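Side-chain contacts in acetyltransferase of GNAT family (Staphylococcus aureus subsp. aureus Mu50, PDB 3D8P), which probably transfers an acetyl group from acetyl-coenzyme A to an acceptor that is not known, as other members of the GNAT family do: residues A[70-75]-A[80-85]; A[114-119]-A[141-146]. All blocks are in the same frame, centred on the assembly; numbering follows the deposited sequence.

Interaction 1: A[70-75]-A[80-85]; sequences GLIRLD and ALKKMF. With EDO (1,2-ethanediol), chain G; EDO (1,2-ethanediol), chain F.
G70, L71 and I72 pair with K82, L81 and A80 as the antiparallel arms of a beta hairpin in the central sheet of a GNAT fold, a good example of a strand pair held by its backbone and finished by small apolar contacts. Two hydrogen-bonded pairs flank a non-hydrogen-bonded one. I72 N gives a bond of 2.7 Å to A80 O, lying in the carbonyl plane, and A80 N returns one to I72 O. At G70 the geometry is less regular: K82 N reaches G70 O at 2.8 Å from well above the carbonyl plane.

Between these pairs, L71 and L81 project from the same face and meet through their CD1 methyls at 4.1 Å. On the other face I72 turns CG1 between its backbone N and carbonyl carbon (chi1 60°), which lays I72 CG1 against A80 CB at 3.6 Å. CD2 of L74 approaches A80 CB more loosely, at 4.2 Å. Beyond the paired residues, N of M84, present as selenomethionine, donates to O2 of a 1,2-ethanediol (chain G), probably from the crystallisation liquor. Helix 95-109 packs on L71 and L81, whereas Y48 of helix 44-49 touches I72 and K82; strands 54-59 and 114-119 continue the sheet on either side.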
ATOM      1  N   GLY A  70       0.140  -2.927   0.839  1.00 28.84           N
ATOM      2  CA  GLY A  70       1.200  -3.470   1.671  1.00 28.41           C
ATOM      3  C   GLY A  70       1.431  -2.639   2.927  1.00 28.78           C
ATOM      4  O   GLY A  70       1.082  -1.460   2.986  1.00 27.91           O
ATOM      5  N   LEU A  71       2.019  -3.271   3.932  1.00 29.54           N
ATOM      6  CA  LEU A  71       2.401  -2.596   5.153  1.00 30.15           C
ATOM      7  C   LEU A  71       3.716  -3.150   5.631  1.00 30.90           C
ATOM      8  O   LEU A  71       3.895  -4.395   5.715  1.00 31.74           O
ATOM      9  CB  LEU A  71       1.359  -2.796   6.269  1.00 30.53           C
ATOM     10  CG  LEU A  71       1.574  -1.948   7.536  1.00 33.80           C
ATOM     11  CD1 LEU A  71       0.847  -0.606   7.466  1.00 33.03           C
ATOM     12  CD2 LEU A  71       1.175  -2.660   8.789  1.00 36.67           C
ATOM     13  N   ILE A  72       4.651  -2.250   5.944  1.00 32.06           N
ATOM     14  CA  ILE A  72       5.859  -2.666   6.662  1.00 32.30           C
ATOM     15  C   ILE A  72       5.815  -2.173   8.103  1.00 31.23           C
ATOM     16  O   ILE A  72       5.307  -1.107   8.417  1.00 30.06           O
ATOM     17  CB  ILE A  72       7.213  -2.285   5.969  1.00 31.81           C
ATOM     18  CG1 ILE A  72       7.348  -0.785   5.793  1.00 35.06           C
ATOM     19  CG2 ILE A  72       7.351  -3.019   4.616  1.00 33.99           C
ATOM     20  CD1 ILE A  72       8.786  -0.307   5.502  1.00 35.16           C
ATOM     21  N   ARG A  73       6.381  -2.976   8.976  1.00 31.74           N
ATOM     22  CA  ARG A  73       6.495  -2.658  10.360  1.00 31.90           C
ATOM     23  C   ARG A  73       7.792  -1.874  10.638  1.00 30.80           C
ATOM     24  O   ARG A  73       8.866  -2.270  10.214  1.00 31.93           O
ATOM     25  CB  ARG A  73       6.421  -3.956  11.166  1.00 31.31           C
ATOM     26  CG  ARG A  73       6.507  -3.708  12.638  1.00 44.01           C
ATOM     27  CD  ARG A  73       5.753  -4.712  13.447  1.00 48.11           C
ATOM     28  NE  ARG A  73       5.490  -4.135  14.766  1.00 51.62           N
ATOM     29  CZ  ARG A  73       4.552  -4.561  15.607  1.00 46.31           C
ATOM     30  NH1 ARG A  73       3.759  -5.573  15.271  1.00 41.56           N
ATOM     31  NH2 ARG A  73       4.400  -3.955  16.784  1.00 43.61           N
ATOM     32  N   LEU A  74       7.669  -0.735  11.322  1.00 29.52           N
ATOM     33  CA  LEU A  74       8.823   0.114  11.677  1.00 29.56           C
ATOM     34  C   LEU A  74       9.170  -0.133  13.127  1.00 29.80           C
ATOM     35  O   LEU A  74       8.523  -0.945  13.756  1.00 29.42           O
ATOM     36  CB  LEU A  74       8.469   1.586  11.510  1.00 27.66           C
ATOM     37  CG  LEU A  74       7.899   2.037  10.169  1.00 26.70           C
ATOM     38  CD1 LEU A  74       7.673   3.550  10.247  1.00 23.15           C
ATOM     39  CD2 LEU A  74       8.837   1.620   8.999  1.00 24.35           C
ATOM     40  N   ASP A  75      10.178   0.565  13.654  1.00 30.45           N
ATOM     41  CA  ASP A  75      10.492   0.523  15.099  1.00 29.98           C
ATOM     42  C   ASP A  75       9.404   1.292  15.883  1.00 28.41           C
ATOM     43  O   ASP A  75       8.607   2.007  15.303  1.00 27.34           O
ATOM     44  CB  ASP A  75      11.865   1.166  15.406  1.00 29.78           C
ATOM     45  CG  ASP A  75      12.504   0.650  16.714  1.00 37.09           C
ATOM     46  OD1 ASP A  75      11.918  -0.221  17.414  1.00 45.76           O
ATOM     47  OD2 ASP A  75      13.631   1.086  17.048  1.00 44.18           O
ATOM     48  N   ALA A  80       4.540   1.510   7.979  1.00 29.13           N
ATOM     49  CA  ALA A  80       4.487   2.241   6.731  1.00 28.88           C
ATOM     50  C   ALA A  80       3.632   1.512   5.689  1.00 30.09           C
ATOM     51  O   ALA A  80       3.831   0.306   5.419  1.00 31.72           O
ATOM     52  CB  ALA A  80       5.885   2.471   6.201  1.00 26.31           C
ATOM     53  N   LEU A  81       2.705   2.256   5.091  1.00 28.66           N
ATOM     54  CA  LEU A  81       1.848   1.751   4.014  1.00 28.79           C
ATOM     55  C   LEU A  81       2.637   1.783   2.699  1.00 29.82           C
ATOM     56  O   LEU A  81       3.373   2.721   2.440  1.00 29.09           O
ATOM     57  CB  LEU A  81       0.562   2.561   3.913  1.00 27.98           C
ATOM     58  CG  LEU A  81      -0.665   1.900   3.303  1.00 29.52           C
ATOM     59  CD1 LEU A  81      -1.232   0.815   4.242  1.00 22.83           C
ATOM     60  CD2 LEU A  81      -1.760   2.921   2.979  1.00 23.93           C
ATOM     61  N   LYS A  82       2.511   0.715   1.918  1.00 31.04           N
ATOM     62  CA  LYS A  82       3.201   0.565   0.658  1.00 31.76           C
ATOM     63  C   LYS A  82       2.313  -0.022  -0.426  1.00 31.40           C
ATOM     64  O   LYS A  82       1.355  -0.743  -0.147  1.00 32.23           O
ATOM     65  CB  LYS A  82       4.421  -0.328   0.824  1.00 34.89           C
ATOM     66  CG  LYS A  82       5.359   0.117   1.949  1.00 40.41           C
ATOM     67  CD  LYS A  82       6.801   0.035   1.555  1.00 49.87           C
ATOM     68  CE  LYS A  82       7.239   1.289   0.851  1.00 57.27           C
ATOM     69  NZ  LYS A  82       7.387   2.428   1.811  1.00 58.36           N
ATOM     70  N   LYS A  83       2.616   0.360  -1.666  1.00 31.71           N
ATOM     71  CA  LYS A  83       2.037  -0.245  -2.876  1.00 31.59           C
ATOM     72  C   LYS A  83       0.527  -0.374  -2.843  1.00 31.73           C
ATOM     73  O   LYS A  83      -0.003  -1.462  -3.085  1.00 33.86           O
ATOM     74  CB  LYS A  83       2.669  -1.634  -3.115  1.00 30.26           C
ATOM     75  CG  LYS A  83       4.188  -1.685  -3.084  1.00 29.44           C
ATOM     76  CD  LYS A  83       4.884  -0.871  -4.178  1.00 31.30           C
ATOM     77  CE  LYS A  83       6.409  -0.950  -4.003  1.00 33.18           C
ATOM     78  NZ  LYS A  83       7.167   0.037  -4.796  1.00 42.36           N
HETATM   79  N   MSE A  84      -0.162   0.718  -2.525  1.00 31.37           N
HETATM   80  CA  MSE A  84      -1.611   0.740  -2.607  1.00 36.54           C
HETATM   81  C   MSE A  84      -2.055   1.165  -4.010  1.00 32.17           C
HETATM   82  O   MSE A  84      -1.722   2.245  -4.478  1.00 33.32           O
HETATM   83  CB  MSE A  84      -2.255   1.627  -1.557  1.00 36.38           C
HETATM   84  CG  MSE A  84      -3.769   1.414  -1.566  1.00 43.31           C
HETATM   85 SE   MSE A  84      -4.669   2.478  -0.273  0.75 49.26          SE
HETATM   86  CE  MSE A  84      -6.367   1.630  -0.502  1.00 46.29           C
ATOM     87  N   PHE A  85      -2.772   0.275  -4.675  1.00 30.66           N
ATOM     88  CA  PHE A  85      -3.206   0.458  -6.056  1.00 29.61           C
ATOM     89  C   PHE A  85      -4.572  -0.181  -6.244  1.00 31.44           C
ATOM     90  O   PHE A  85      -4.863  -1.190  -5.616  1.00 33.24           O
ATOM     91  CB  PHE A  85      -2.222  -0.177  -7.031  1.00 28.79           C
ATOM     92  CG  PHE A  85      -0.930   0.534  -7.123  1.00 27.09           C
ATOM     93  CD1 PHE A  85      -0.788   1.644  -7.953  1.00 29.97           C
ATOM     94  CD2 PHE A  85       0.161   0.102  -6.401  1.00 28.07           C
ATOM     95  CE1 PHE A  85       0.419   2.328  -8.046  1.00 26.63           C
ATOM     96  CE2 PHE A  85       1.372   0.804  -6.474  1.00 28.39           C
ATOM     97  CZ  PHE A  85       1.489   1.910  -7.296  1.00 26.62           C
TER
HETATM   98  C1  EDO G 167       1.821   4.590   0.064  1.00 42.31           C
HETATM   99  O1  EDO G 167       2.835   4.723  -0.923  1.00 38.50           O
HETATM  100  C2  EDO G 167       0.881   3.450  -0.271  1.00 36.09           C
HETATM  101  O2  EDO G 167       0.931   3.278  -1.677  1.00 42.83           O
HETATM  102  C1  EDO F 166       0.011   4.882  -4.949  1.00 30.15           C
HETATM  103  O1  EDO F 166       0.545   3.803  -4.162  1.00 33.44           O
HETATM  104  C2  EDO F 166      -0.793   5.836  -4.086  1.00 36.27           C
HETATM  105  O2  EDO F 166       0.068   6.542  -3.173  1.00 33.10           O

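Interaction 2: A[114-119]-A[141-146]; sequences GIYLGT and GDLPSS. With EDO (1,2-ethanediol), chain G; EDO (1,2-ethanediol), chain F.
The Y116 ring and P144 form a CH-pi contact that joins a central strand of the GNAT sheet, 114-119, to the long loop between strands 136-138 and 155-160. It illustrates how one aromatic side chain can carry all of a strand-to-loop contact. The close part lies over one ring face, where P144 CD sits 3.8 Å from the centroid of the Y116 ring and only 16° off its normal. P144 CD is offset from the centre toward the hydroxyl-bearing carbon, 3.6 Å from Y116 CZ. The tyrosine leaves the strand toward the loop, and chi1 of -74°, with CG anti to the carbonyl carbon, sets the ring beside the backbone N as P144 comes the opposite way. L143 slides past obliquely, its CD2 reaching Y116 CD1 at 4.0 Å, and also rests on F156 of strand 155-160.

Toward the exposed D142 the contact is looser and polar. The tyrosine hydroxyl is too far from the D142 carbonyl for a direct bond, while the D142 carboxylate turns back to K139 N through OD2. A water donating to D142 O bridges the gap, lying in the ring plane at its edge, 2.7 Å from Y116 OH.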
ATOM      1  N   GLY A 114       0.192   3.247  14.600  1.00 27.84           N
ATOM      2  CA  GLY A 114       0.008   4.225  13.543  1.00 28.82           C
ATOM      3  C   GLY A 114       0.595   3.785  12.248  1.00 27.35           C
ATOM      4  O   GLY A 114       1.368   2.861  12.236  1.00 27.26           O
ATOM      5  N   ILE A 115       0.248   4.522  11.193  1.00 28.51           N
ATOM      6  CA  ILE A 115       0.608   4.233   9.824  1.00 27.98           C
ATOM      7  C   ILE A 115       1.096   5.497   9.142  1.00 27.58           C
ATOM      8  O   ILE A 115       0.348   6.485   9.022  1.00 27.26           O
ATOM      9  CB  ILE A 115      -0.636   3.700   9.005  1.00 30.05           C
ATOM     10  CG1 ILE A 115      -1.303   2.508   9.712  1.00 27.71           C
ATOM     11  CG2 ILE A 115      -0.226   3.345   7.563  1.00 24.50           C
ATOM     12  CD1 ILE A 115      -2.555   1.977   9.028  1.00 25.37           C
ATOM     13  N   TYR A 116       2.359   5.458   8.719  1.00 27.06           N
ATOM     14  CA  TYR A 116       2.969   6.505   7.937  1.00 28.20           C
ATOM     15  C   TYR A 116       2.929   6.091   6.478  1.00 28.10           C
ATOM     16  O   TYR A 116       2.856   4.917   6.171  1.00 29.87           O
ATOM     17  CB  TYR A 116       4.442   6.701   8.344  1.00 27.07           C
ATOM     18  CG  TYR A 116       4.652   7.384   9.667  1.00 28.56           C
ATOM     19  CD1 TYR A 116       4.745   8.763   9.731  1.00 28.72           C
ATOM     20  CD2 TYR A 116       4.797   6.666  10.851  1.00 24.31           C
ATOM     21  CE1 TYR A 116       4.946   9.410  10.920  1.00 27.62           C
ATOM     22  CE2 TYR A 116       4.991   7.327  12.069  1.00 25.64           C
ATOM     23  CZ  TYR A 116       5.081   8.702  12.077  1.00 25.70           C
ATOM     24  OH  TYR A 116       5.283   9.412  13.230  1.00 26.97           O
ATOM     25  N   LEU A 117       2.998   7.051   5.571  1.00 29.82           N
ATOM     26  CA  LEU A 117       3.189   6.747   4.163  1.00 30.41           C
ATOM     27  C   LEU A 117       3.817   7.936   3.467  1.00 30.85           C
ATOM     28  O   LEU A 117       3.679   9.073   3.909  1.00 30.04           O
ATOM     29  CB  LEU A 117       1.868   6.343   3.476  1.00 32.39           C
ATOM     30  CG  LEU A 117       0.758   7.360   3.227  1.00 31.21           C
ATOM     31  CD1 LEU A 117       0.945   8.079   1.915  1.00 30.09           C
ATOM     32  CD2 LEU A 117      -0.589   6.715   3.287  1.00 28.48           C
ATOM     33  N   GLY A 118       4.533   7.643   2.389  1.00 30.62           N
ATOM     34  CA  GLY A 118       5.027   8.641   1.457  1.00 31.16           C
ATOM     35  C   GLY A 118       4.401   8.296   0.108  1.00 32.31           C
ATOM     36  O   GLY A 118       4.184   7.125  -0.201  1.00 35.18           O
ATOM     37  N   THR A 119       4.111   9.306  -0.696  1.00 33.94           N
ATOM     38  CA  THR A 119       3.553   9.107  -2.021  1.00 35.26           C
ATOM     39  C   THR A 119       4.036  10.251  -2.932  1.00 34.61           C
ATOM     40  O   THR A 119       4.658  11.196  -2.475  1.00 32.53           O
ATOM     41  CB  THR A 119       2.007   8.946  -1.950  1.00 37.30           C
ATOM     42  OG1 THR A 119       1.509   8.526  -3.221  1.00 41.59           O
ATOM     43  CG2 THR A 119       1.309  10.226  -1.490  1.00 34.29           C
ATOM     44  N   GLY A 141      10.676  16.200   7.809  1.00 28.31           N
ATOM     45  CA  GLY A 141      11.362  16.231   9.127  1.00 29.63           C
ATOM     46  C   GLY A 141      10.564  15.628  10.301  1.00 31.98           C
ATOM     47  O   GLY A 141      11.109  15.420  11.377  1.00 36.93           O
ATOM     48  N   ASP A 142       9.277  15.360  10.106  1.00 30.85           N
ATOM     49  CA  ASP A 142       8.445  14.708  11.105  1.00 32.93           C
ATOM     50  C   ASP A 142       8.513  13.178  11.037  1.00 31.81           C
ATOM     51  O   ASP A 142       7.990  12.509  11.930  1.00 34.40           O
ATOM     52  CB  ASP A 142       6.956  15.035  10.877  1.00 35.97           C
ATOM     53  CG  ASP A 142       6.597  16.491  11.099  1.00 38.67           C
ATOM     54  OD1 ASP A 142       7.353  17.220  11.817  1.00 46.04           O
ATOM     55  OD2 ASP A 142       5.503  16.874  10.550  1.00 35.40           O
ATOM     56  N   LEU A 143       9.072  12.617   9.964  1.00 32.04           N
ATOM     57  CA  LEU A 143       9.125  11.158   9.794  1.00 32.66           C
ATOM     58  C   LEU A 143      10.114  10.542  10.790  1.00 31.75           C
ATOM     59  O   LEU A 143      11.152  11.130  11.067  1.00 33.20           O
ATOM     60  CB  LEU A 143       9.540  10.770   8.365  1.00 33.66           C
ATOM     61  CG  LEU A 143       8.625  11.180   7.207  1.00 36.80           C
ATOM     62  CD1 LEU A 143       9.359  11.055   5.871  1.00 30.35           C
ATOM     63  CD2 LEU A 143       7.322  10.435   7.202  1.00 30.57           C
ATOM     64  N   PRO A 144       9.790   9.364  11.343  1.00 32.01           N
ATOM     65  CA  PRO A 144      10.712   8.728  12.278  1.00 31.96           C
ATOM     66  C   PRO A 144      11.932   8.167  11.561  1.00 30.76           C
ATOM     67  O   PRO A 144      11.885   7.951  10.361  1.00 29.58           O
ATOM     68  CB  PRO A 144       9.862   7.609  12.872  1.00 33.41           C
ATOM     69  CG  PRO A 144       8.900   7.291  11.846  1.00 33.27           C
ATOM     70  CD  PRO A 144       8.588   8.543  11.138  1.00 32.36           C
ATOM     71  N   SER A 145      13.019   7.931  12.290  1.00 33.01           N
ATOM     72  CA  SER A 145      14.259   7.446  11.677  1.00 32.27           C
ATOM     73  C   SER A 145      14.180   6.075  10.968  1.00 30.76           C
ATOM     74  O   SER A 145      14.969   5.828  10.070  1.00 29.64           O
ATOM     75  CB  SER A 145      15.390   7.414  12.713  1.00 31.82           C
ATOM     76  OG  SER A 145      15.051   6.506  13.758  1.00 42.06           O
ATOM     77  N   SER A 146      13.264   5.190  11.353  1.00 31.07           N
ATOM     78  CA  SER A 146      13.185   3.877  10.698  1.00 31.31           C
ATOM     79  C   SER A 146      12.266   3.876   9.507  1.00 33.00           C
ATOM     80  O   SER A 146      12.101   2.836   8.851  1.00 33.67           O
ATOM     81  CB  SER A 146      12.800   2.729  11.682  1.00 35.23           C
ATOM     82  OG  SER A 146      11.553   2.937  12.310  1.00 28.64           O
TER
HETATM   83  C1  EDO G 167       1.821   4.590   0.064  1.00 42.31           C
HETATM   84  O1  EDO G 167       2.835   4.723  -0.923  1.00 38.50           O
HETATM   85  C2  EDO G 167       0.881   3.450  -0.271  1.00 36.09           C
HETATM   86  O2  EDO G 167       0.931   3.278  -1.677  1.00 42.83           O
HETATM   87  C1  EDO F 166       0.011   4.882  -4.949  1.00 30.15           C
HETATM   88  O1  EDO F 166       0.545   3.803  -4.162  1.00 33.44           O
HETATM   89  C2  EDO F 166      -0.793   5.836  -4.086  1.00 36.27           C
HETATM   90  O2  EDO F 166       0.068   6.542  -3.173  1.00 33.10           O
HETATM   91  O   HOH W   1       5.629  12.056  12.762  1.00 25.69           O

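After strand 5-8, helices 14-28 and 44-49 and strand 54-59, the chain runs out along strand 65-73, turns within a few residues and returns along strand 78-86, so interaction 1 closes a tight hairpin. Helix 95-109 then leads to strand 114-119, where the first half of interaction 2 begins; helix 124-132 and strand 136-138 intervene before 141-146 completes this wider loop. The two closures follow in series and neither nest nor cross. They nevertheless meet in space: strands 78-86 and 114-119 are parallel neighbours, joined by L81 N to Y116 O at 2.9 Å, and D75 N probably bonds to S146 OG. Together they tie the hairpin to the next strand of the same sheet and to the loop before strand 155-160.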